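Long-range contact in D-xylonate dehydratase (Caulobacter crescentus, PDB 5OYN), which catalyses the dehydration of D-xylonate to 2-dehydro-3-deoxy-D-arabinonate in D-xylose degradation, using a [2Fe-2S] cluster and magnesium, and also dehydrates D-gluconate: residues N12-F24 against Q252-P264. Numbering follows the deposited sequence.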
ATOM      1  N   ASN A  12     -20.350 -26.289 -11.537  1.00117.20           N
ATOM      2  CA  ASN A  12     -18.912 -26.222 -11.282  1.00115.50           C
ATOM      3  C   ASN A  12     -18.577 -26.550  -9.822  1.00112.78           C
ATOM      4  O   ASN A  12     -17.697 -27.382  -9.550  1.00109.68           O
ATOM      5  CB  ASN A  12     -18.363 -24.829 -11.643  1.00113.70           C
ATOM      6  CG  ASN A  12     -16.853 -24.831 -11.896  1.00111.54           C
ATOM      7  OD1 ASN A  12     -16.207 -25.885 -11.885  1.00105.06           O
ATOM      8  ND2 ASN A  12     -16.286 -23.642 -12.125  1.00103.87           N
ATOM      9  N   ARG A  13     -19.297 -25.908  -8.891  1.00100.44           N
ATOM     10  CA  ARG A  13     -18.905 -25.844  -7.481  1.00 98.88           C
ATOM     11  C   ARG A  13     -19.810 -26.729  -6.621  1.00 99.41           C
ATOM     12  O   ARG A  13     -20.931 -26.344  -6.268  1.00 94.02           O
ATOM     13  CB  ARG A  13     -18.915 -24.397  -6.986  1.00 93.81           C
ATOM     14  CG  ARG A  13     -17.719 -24.058  -6.104  1.00 88.04           C
ATOM     15  CD  ARG A  13     -17.442 -22.558  -5.984  1.00 78.40           C
ATOM     16  NE  ARG A  13     -17.134 -21.901  -7.253  1.00 80.69           N
ATOM     17  CZ  ARG A  13     -15.973 -21.999  -7.898  1.00 82.72           C
ATOM     18  NH1 ARG A  13     -14.997 -22.749  -7.407  1.00 75.32           N
ATOM     19  NH2 ARG A  13     -15.790 -21.345  -9.041  1.00 78.23           N
ATOM     20  N   THR A  14     -19.299 -27.907  -6.263  1.00 97.64           N
ATOM     21  CA  THR A  14     -19.972 -28.803  -5.335  1.00 95.64           C
ATOM     22  C   THR A  14     -19.306 -28.694  -3.973  1.00 86.72           C
ATOM     23  O   THR A  14     -18.079 -28.863  -3.885  1.00 84.31           O
ATOM     24  CB  THR A  14     -19.911 -30.241  -5.843  1.00 96.11           C
ATOM     25  OG1 THR A  14     -20.665 -30.356  -7.060  1.00 94.23           O
ATOM     26  CG2 THR A  14     -20.467 -31.209  -4.794  1.00 85.16           C
ATOM     27  N   PRO A  15     -20.049 -28.416  -2.900  1.00 88.38           N
ATOM     28  CA  PRO A  15     -19.406 -28.096  -1.618  1.00 88.52           C
ATOM     29  C   PRO A  15     -18.471 -29.200  -1.145  1.00 81.29           C
ATOM     30  O   PRO A  15     -18.550 -30.352  -1.570  1.00 84.96           O
ATOM     31  CB  PRO A  15     -20.589 -27.914  -0.656  1.00 76.71           C
ATOM     32  CG  PRO A  15     -21.735 -27.555  -1.533  1.00 80.06           C
ATOM     33  CD  PRO A  15     -21.514 -28.268  -2.841  1.00 88.03           C
ATOM     34  N   ARG A  16     -17.567 -28.821  -0.248  1.00 83.38           N
ATOM     35  CA  ARG A  16     -16.542 -29.721   0.261  1.00 82.54           C
ATOM     36  C   ARG A  16     -16.137 -29.245   1.653  1.00 76.23           C
ATOM     37  O   ARG A  16     -16.235 -28.056   1.971  1.00 78.14           O
ATOM     38  CB  ARG A  16     -15.343 -29.776  -0.704  1.00 73.04           C
ATOM     39  CG  ARG A  16     -14.151 -30.583  -0.212  1.00 77.49           C
ATOM     40  CD  ARG A  16     -12.936 -30.489  -1.171  1.00 80.07           C
ATOM     41  NE  ARG A  16     -13.229 -30.925  -2.541  1.00 79.23           N
ATOM     42  CZ  ARG A  16     -13.178 -32.196  -2.950  1.00 83.91           C
ATOM     43  NH1 ARG A  16     -12.849 -33.155  -2.087  1.00 73.50           N
ATOM     44  NH2 ARG A  16     -13.460 -32.514  -4.216  1.00 75.99           N
ATOM     45  N   ARG A  17     -15.728 -30.181   2.500  1.00 76.73           N
ATOM     46  CA  ARG A  17     -15.216 -29.817   3.817  1.00 81.04           C
ATOM     47  C   ARG A  17     -13.707 -29.684   3.669  1.00 80.19           C
ATOM     48  O   ARG A  17     -12.977 -30.683   3.638  1.00 72.28           O
ATOM     49  CB  ARG A  17     -15.603 -30.835   4.885  1.00 79.52           C
ATOM     50  CG  ARG A  17     -14.678 -30.813   6.116  1.00 79.35           C
ATOM     51  CD  ARG A  17     -15.344 -31.328   7.374  1.00 73.53           C
ATOM     52  NE  ARG A  17     -16.219 -30.320   7.957  1.00 77.99           N
ATOM     53  CZ  ARG A  17     -16.131 -29.909   9.219  1.00 84.77           C
ATOM     54  NH1 ARG A  17     -15.206 -30.429  10.021  1.00 83.48           N
ATOM     55  NH2 ARG A  17     -16.967 -28.985   9.682  1.00 82.53           N
ATOM     56  N   PHE A  18     -13.247 -28.441   3.548  1.00 71.79           N
ATOM     57  CA  PHE A  18     -11.832 -28.166   3.404  1.00 67.17           C
ATOM     58  C   PHE A  18     -11.119 -28.322   4.748  1.00 66.56           C
ATOM     59  O   PHE A  18     -11.727 -28.218   5.814  1.00 69.91           O
ATOM     60  CB  PHE A  18     -11.647 -26.765   2.851  1.00 62.82           C
ATOM     61  CG  PHE A  18     -12.288 -26.550   1.511  1.00 61.03           C
ATOM     62  CD1 PHE A  18     -11.667 -26.987   0.354  1.00 58.54           C
ATOM     63  CD2 PHE A  18     -13.493 -25.878   1.404  1.00 62.38           C
ATOM     64  CE1 PHE A  18     -12.243 -26.772  -0.886  1.00 57.35           C
ATOM     65  CE2 PHE A  18     -14.076 -25.659   0.166  1.00 64.25           C
ATOM     66  CZ  PHE A  18     -13.451 -26.116  -0.983  1.00 63.26           C
ATOM     67  N   ARG A  19      -9.811 -28.583   4.696  1.00 62.48           N
ATOM     68  CA  ARG A  19      -9.069 -28.735   5.948  1.00 61.54           C
ATOM     69  C   ARG A  19      -9.153 -27.482   6.808  1.00 67.98           C
ATOM     70  O   ARG A  19      -8.999 -27.558   8.035  1.00 68.53           O
ATOM     71  CB  ARG A  19      -7.611 -29.070   5.669  1.00 57.82           C
ATOM     72  CG  ARG A  19      -7.115 -28.427   4.421  1.00 57.85           C
ATOM     73  CD  ARG A  19      -5.761 -28.951   4.060  1.00 62.45           C
ATOM     74  NE  ARG A  19      -4.689 -28.295   4.798  1.00 64.87           N
ATOM     75  CZ  ARG A  19      -3.986 -28.885   5.751  1.00 66.47           C
ATOM     76  NH1 ARG A  19      -4.268 -30.142   6.090  1.00 80.91           N
ATOM     77  NH2 ARG A  19      -3.007 -28.226   6.362  1.00 59.86           N
ATOM     78  N   SER A  20      -9.368 -26.316   6.187  1.00 69.06           N
ATOM     79  CA  SER A  20      -9.614 -25.106   6.962  1.00 67.24           C
ATOM     80  C   SER A  20     -10.716 -25.339   7.986  1.00 70.55           C
ATOM     81  O   SER A  20     -10.588 -24.934   9.147  1.00 70.36           O
ATOM     82  CB  SER A  20      -9.969 -23.940   6.035  1.00 64.95           C
ATOM     83  OG  SER A  20     -10.805 -24.337   4.960  1.00 63.79           O
ATOM     84  N   ARG A  21     -11.788 -26.035   7.585  1.00 71.52           N
ATOM     85  CA  ARG A  21     -12.907 -26.289   8.487  1.00 71.26           C
ATOM     86  C   ARG A  21     -12.487 -27.009   9.758  1.00 69.79           C
ATOM     87  O   ARG A  21     -13.198 -26.924  10.758  1.00 71.41           O
ATOM     88  CB  ARG A  21     -13.998 -27.091   7.778  1.00 71.66           C
ATOM     89  CG  ARG A  21     -14.571 -26.407   6.535  1.00 77.89           C
ATOM     90  CD  ARG A  21     -15.305 -25.108   6.892  1.00 85.23           C
ATOM     91  NE  ARG A  21     -14.664 -23.915   6.317  1.00 90.86           N
ATOM     92  CZ  ARG A  21     -15.060 -22.661   6.542  1.00 85.53           C
ATOM     93  NH1 ARG A  21     -16.111 -22.430   7.323  1.00 86.52           N
ATOM     94  NH2 ARG A  21     -14.426 -21.638   5.971  1.00 82.95           N
ATOM     95  N   ASP A  22     -11.346 -27.697   9.769  1.00 71.81           N
ATOM     96  CA  ASP A  22     -10.929 -28.309  11.023  1.00 73.53           C
ATOM     97  C   ASP A  22     -10.460 -27.278  12.046  1.00 76.29           C
ATOM     98  O   ASP A  22     -10.362 -27.598  13.237  1.00 73.66           O
ATOM     99  CB  ASP A  22      -9.836 -29.342  10.786  1.00 68.15           C
ATOM    100  CG  ASP A  22      -9.545 -30.163  12.036  1.00 80.13           C
ATOM    101  OD1 ASP A  22     -10.416 -30.971  12.447  1.00 75.34           O
ATOM    102  OD2 ASP A  22      -8.456 -29.974  12.625  1.00 81.87           O
ATOM    103  N   TRP A  23     -10.161 -26.053  11.614  1.00 78.33           N
ATOM    104  CA  TRP A  23      -9.864 -24.967  12.539  1.00 71.62           C
ATOM    105  C   TRP A  23     -11.123 -24.184  12.888  1.00 73.81           C
ATOM    106  O   TRP A  23     -11.383 -23.902  14.061  1.00 77.41           O
ATOM    107  CB  TRP A  23      -8.836 -24.007  11.939  1.00 69.11           C
ATOM    108  CG  TRP A  23      -7.395 -24.390  12.029  1.00 64.37           C
ATOM    109  CD1 TRP A  23      -6.464 -23.860  12.871  1.00 65.96           C
ATOM    110  CD2 TRP A  23      -6.699 -25.323  11.199  1.00 61.43           C
ATOM    111  NE1 TRP A  23      -5.236 -24.428  12.640  1.00 64.23           N
ATOM    112  CE2 TRP A  23      -5.353 -25.331  11.618  1.00 60.61           C
ATOM    113  CE3 TRP A  23      -7.084 -26.164  10.150  1.00 68.28           C
ATOM    114  CZ2 TRP A  23      -4.390 -26.148  11.027  1.00 61.92           C
ATOM    115  CZ3 TRP A  23      -6.115 -26.982   9.559  1.00 65.53           C
ATOM    116  CH2 TRP A  23      -4.790 -26.962  10.000  1.00 61.23           C
ATOM    117  N   PHE A  24     -11.915 -23.844  11.871  1.00 70.68           N
ATOM    118  CA  PHE A  24     -12.974 -22.855  11.988  1.00 71.66           C
ATOM    119  C   PHE A  24     -14.351 -23.458  12.226  1.00 79.10           C
ATOM    120  O   PHE A  24     -15.284 -22.715  12.557  1.00 87.71           O
ATOM    121  CB  PHE A  24     -13.004 -21.983  10.725  1.00 77.02           C
ATOM    122  CG  PHE A  24     -11.731 -21.202  10.494  1.00 77.35           C
ATOM    123  CD1 PHE A  24     -10.935 -20.807  11.566  1.00 74.70           C
ATOM    124  CD2 PHE A  24     -11.334 -20.862   9.207  1.00 72.24           C
ATOM    125  CE1 PHE A  24      -9.770 -20.094  11.354  1.00 73.21           C
ATOM    126  CE2 PHE A  24     -10.162 -20.147   8.987  1.00 70.64           C
ATOM    127  CZ  PHE A  24      -9.381 -19.763  10.060  1.00 71.40           C
ATOM    128  N   GLN A 252      -8.645 -16.545  -9.869  1.00 54.11           N
ATOM    129  CA  GLN A 252      -9.863 -17.279 -10.205  1.00 54.40           C
ATOM    130  C   GLN A 252      -9.611 -18.780 -10.275  1.00 51.98           C
ATOM    131  O   GLN A 252     -10.361 -19.580  -9.698  1.00 57.21           O
ATOM    132  CB  GLN A 252     -10.405 -16.779 -11.538  1.00 47.99           C
ATOM    133  CG  GLN A 252     -11.511 -15.800 -11.387  1.00 53.92           C
ATOM    134  CD  GLN A 252     -11.890 -15.203 -12.702  1.00 59.46           C
ATOM    135  OE1 GLN A 252     -11.124 -15.263 -13.661  1.00 61.10           O
ATOM    136  NE2 GLN A 252     -13.086 -14.627 -12.769  1.00 67.13           N
ATOM    137  N   ARG A 253      -8.553 -19.183 -10.976  1.00 46.75           N
ATOM    138  CA  ARG A 253      -8.362 -20.601 -11.238  1.00 49.62           C
ATOM    139  C   ARG A 253      -8.046 -21.384  -9.970  1.00 53.64           C
ATOM    140  O   ARG A 253      -8.358 -22.575  -9.891  1.00 60.57           O
ATOM    141  CB  ARG A 253      -7.254 -20.790 -12.264  1.00 49.54           C
ATOM    142  CG  ARG A 253      -7.052 -22.219 -12.685  1.00 57.06           C
ATOM    143  CD  ARG A 253      -8.368 -22.829 -13.132  1.00 62.32           C
ATOM    144  NE  ARG A 253      -8.236 -24.259 -13.373  1.00 61.58           N
ATOM    145  CZ  ARG A 253      -9.242 -25.063 -13.697  1.00 61.53           C
ATOM    146  NH1 ARG A 253     -10.469 -24.576 -13.818  1.00 61.71           N
ATOM    147  NH2 ARG A 253      -9.016 -26.356 -13.897  1.00 63.21           N
ATOM    148  N   ILE A 254      -7.426 -20.756  -8.973  1.00 52.72           N
ATOM    149  CA  ILE A 254      -6.937 -21.553  -7.851  1.00 50.83           C
ATOM    150  C   ILE A 254      -8.091 -22.002  -6.977  1.00 53.30           C
ATOM    151  O   ILE A 254      -7.991 -23.028  -6.300  1.00 56.61           O
ATOM    152  CB  ILE A 254      -5.868 -20.791  -7.040  1.00 50.99           C
ATOM    153  CG1 ILE A 254      -5.160 -21.713  -6.032  1.00 55.39           C
ATOM    154  CG2 ILE A 254      -6.477 -19.602  -6.304  1.00 45.87           C
ATOM    155  CD1 ILE A 254      -4.802 -23.089  -6.535  1.00 54.36           C
ATOM    156  N   VAL A 255      -9.207 -21.272  -6.970  1.00 52.47           N
ATOM    157  CA  VAL A 255     -10.329 -21.761  -6.179  1.00 58.27           C
ATOM    158  C   VAL A 255     -10.979 -22.950  -6.886  1.00 65.35           C
ATOM    159  O   VAL A 255     -11.365 -23.936  -6.240  1.00 65.45           O
ATOM    160  CB  VAL A 255     -11.335 -20.631  -5.860  1.00 54.52           C
ATOM    161  CG1 VAL A 255     -10.628 -19.418  -5.296  1.00 53.83           C
ATOM    162  CG2 VAL A 255     -12.130 -20.253  -7.064  1.00 59.29           C
ATOM    163  N   ASP A 256     -11.067 -22.897  -8.223  1.00 61.89           N
ATOM    164  CA  ASP A 256     -11.489 -24.056  -9.006  1.00 61.18           C
ATOM    165  C   ASP A 256     -10.658 -25.288  -8.649  1.00 62.74           C
ATOM    166  O   ASP A 256     -11.201 -26.349  -8.329  1.00 68.23           O
ATOM    167  CB  ASP A 256     -11.357 -23.751 -10.497  1.00 63.61           C
ATOM    168  CG  ASP A 256     -12.483 -22.893 -11.031  1.00 70.38           C
ATOM    169  OD1 ASP A 256     -13.589 -22.906 -10.440  1.00 75.30           O
ATOM    170  OD2 ASP A 256     -12.252 -22.217 -12.064  1.00 68.09           O
ATOM    171  N   LEU A 257      -9.330 -25.155  -8.683  1.00 54.08           N
ATOM    172  CA  LEU A 257      -8.463 -26.262  -8.311  1.00 56.88           C
ATOM    173  C   LEU A 257      -8.708 -26.719  -6.881  1.00 60.23           C
ATOM    174  O   LEU A 257      -8.448 -27.879  -6.549  1.00 63.16           O
ATOM    175  CB  LEU A 257      -6.996 -25.868  -8.471  1.00 60.45           C
ATOM    176  CG  LEU A 257      -6.408 -25.550  -9.840  1.00 58.38           C
ATOM    177  CD1 LEU A 257      -4.918 -25.342  -9.652  1.00 56.37           C
ATOM    178  CD2 LEU A 257      -6.667 -26.682 -10.816  1.00 60.48           C
ATOM    179  N   ALA A 258      -9.175 -25.827  -6.013  1.00 64.39           N
ATOM    180  CA  ALA A 258      -9.463 -26.247  -4.646  1.00 61.96           C
ATOM    181  C   ALA A 258     -10.737 -27.077  -4.585  1.00 61.98           C
ATOM    182  O   ALA A 258     -10.804 -28.054  -3.832  1.00 67.45           O
ATOM    183  CB  ALA A 258      -9.575 -25.034  -3.724  1.00 59.48           C
ATOM    184  N   TYR A 259     -11.744 -26.719  -5.381  1.00 58.17           N
ATOM    185  CA  TYR A 259     -13.000 -27.454  -5.345  1.00 63.44           C
ATOM    186  C   TYR A 259     -12.869 -28.802  -6.045  1.00 71.79           C
ATOM    187  O   TYR A 259     -13.252 -29.838  -5.488  1.00 72.20           O
ATOM    188  CB  TYR A 259     -14.119 -26.611  -5.958  1.00 65.13           C
ATOM    189  CG  TYR A 259     -14.765 -25.680  -4.938  1.00 76.99           C
ATOM    190  CD1 TYR A 259     -14.368 -24.355  -4.828  1.00 73.57           C
ATOM    191  CD2 TYR A 259     -15.749 -26.132  -4.067  1.00 75.58           C
ATOM    192  CE1 TYR A 259     -14.946 -23.503  -3.901  1.00 73.03           C
ATOM    193  CE2 TYR A 259     -16.332 -25.279  -3.133  1.00 73.78           C
ATOM    194  CZ  TYR A 259     -15.925 -23.966  -3.057  1.00 73.80           C
ATOM    195  OH  TYR A 259     -16.485 -23.099  -2.140  1.00 70.31           O
ATOM    196  N   ASP A 260     -12.299 -28.813  -7.253  1.00 66.15           N
ATOM    197  CA  ASP A 260     -12.077 -30.058  -7.979  1.00 59.54           C
ATOM    198  C   ASP A 260     -10.955 -30.892  -7.393  1.00 60.71           C
ATOM    199  O   ASP A 260     -10.739 -32.005  -7.865  1.00 65.29           O
ATOM    200  CB  ASP A 260     -11.778 -29.773  -9.449  1.00 56.23           C
ATOM    201  CG  ASP A 260     -12.835 -28.905 -10.086  1.00 69.40           C
ATOM    202  OD1 ASP A 260     -13.929 -28.781  -9.482  1.00 82.81           O
ATOM    203  OD2 ASP A 260     -12.575 -28.332 -11.168  1.00 65.18           O
ATOM    204  N   ASP A 261     -10.226 -30.378  -6.407  1.00 62.69           N
ATOM    205  CA  ASP A 261      -9.261 -31.171  -5.649  1.00 63.15           C
ATOM    206  C   ASP A 261      -8.077 -31.626  -6.517  1.00 61.76           C
ATOM    207  O   ASP A 261      -7.558 -32.730  -6.346  1.00 67.70           O
ATOM    208  CB  ASP A 261      -9.957 -32.365  -4.991  1.00 67.36           C
ATOM    209  CG  ASP A 261      -9.270 -32.820  -3.722  1.00 72.84           C
ATOM    210  OD1 ASP A 261      -8.571 -31.998  -3.087  1.00 74.83           O
ATOM    211  OD2 ASP A 261      -9.428 -34.009  -3.365  1.00 71.82           O
ATOM    212  N   VAL A 262      -7.619 -30.764  -7.428  1.00 59.55           N
ATOM    213  CA  VAL A 262      -6.481 -31.071  -8.301  1.00 59.40           C
ATOM    214  C   VAL A 262      -5.185 -30.716  -7.571  1.00 62.16           C
ATOM    215  O   VAL A 262      -4.763 -29.557  -7.562  1.00 66.55           O
ATOM    216  CB  VAL A 262      -6.574 -30.330  -9.634  1.00 54.44           C
ATOM    217  CG1 VAL A 262      -5.385 -30.680 -10.510  1.00 58.25           C
ATOM    218  CG2 VAL A 262      -7.884 -30.623 -10.326  1.00 55.69           C
ATOM    219  N   LYS A 263      -4.525 -31.723  -6.995  1.00 61.59           N
ATOM    220  CA  LYS A 263      -3.279 -31.605  -6.247  1.00 63.74           C
ATOM    221  C   LYS A 263      -2.054 -31.669  -7.162  1.00 66.51           C
ATOM    222  O   LYS A 263      -2.142 -32.103  -8.319  1.00 64.64           O
ATOM    223  CB  LYS A 263      -3.193 -32.720  -5.204  1.00 68.29           C
ATOM    224  CG  LYS A 263      -4.226 -32.626  -4.088  1.00 64.57           C
ATOM    225  CD  LYS A 263      -4.154 -33.858  -3.192  1.00 75.81           C
ATOM    226  CE  LYS A 263      -5.243 -33.850  -2.149  1.00 71.13           C
ATOM    227  NZ  LYS A 263      -6.437 -33.152  -2.703  1.00 73.15           N
ATOM    228  N   PRO A 264      -0.890 -31.217  -6.672  1.00 64.37           N
ATOM    229  CA  PRO A 264       0.348 -31.389  -7.456  1.00 65.02           C
ATOM    230  C   PRO A 264       0.626 -32.830  -7.862  1.00 67.12           C
ATOM    231  O   PRO A 264       0.979 -33.090  -9.021  1.00 66.67           O
ATOM    232  CB  PRO A 264       1.436 -30.846  -6.514  1.00 59.61           C
ATOM    233  CG  PRO A 264       0.747 -29.922  -5.604  1.00 62.41           C
ATOM    234  CD  PRO A 264      -0.689 -30.352  -5.499  1.00 61.16           C
TER
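Tyr259, in the last turn of helix 241-259, has its ring sandwiched between two side chains from the extended part of 12-24. On one face Arg13 CG lies 3.3 Å from the ring centroid and almost on the ring normal, a CH-pi contact over the centre. On the opposite face Phe18 presents its edge in a T-shaped pair, the planes at 86°. The centroids are 5.1 Å apart, and the Phe18 edge also meets the carbonyl oxygen of Ala258. The Arg13 chain crosses the tyrosine ring and bends at chi3 (-61°), which brings its guanidinium back to the helix. There NH2 bonds Asp256 OD1 at 3.0 Å in a salt bridge. The two planar groups are nearly parallel (5°) but stepped, so OD1 is met on its syn side by a donor tilted out of the carboxylate plane. Arg253 reaches OD2 weakly. With an alanine here instead of Arg13, one face of the Tyr259 ring would probably lose its cover and Asp256 the nearer of its two arginines. Farther along, Arg16 grips the Tyr259 carbonyl oxygen side-on, through NE at 3.1 Å and NH2 at 3.0 Å, while CB of Asp261 lies over one guanidinium face. The contact lays the chain's N-terminal arm along the C-terminal part of helix 241-259, whose Val255 and Leu257 pack against strands 56-61 and 155-159 of the parallel sheet.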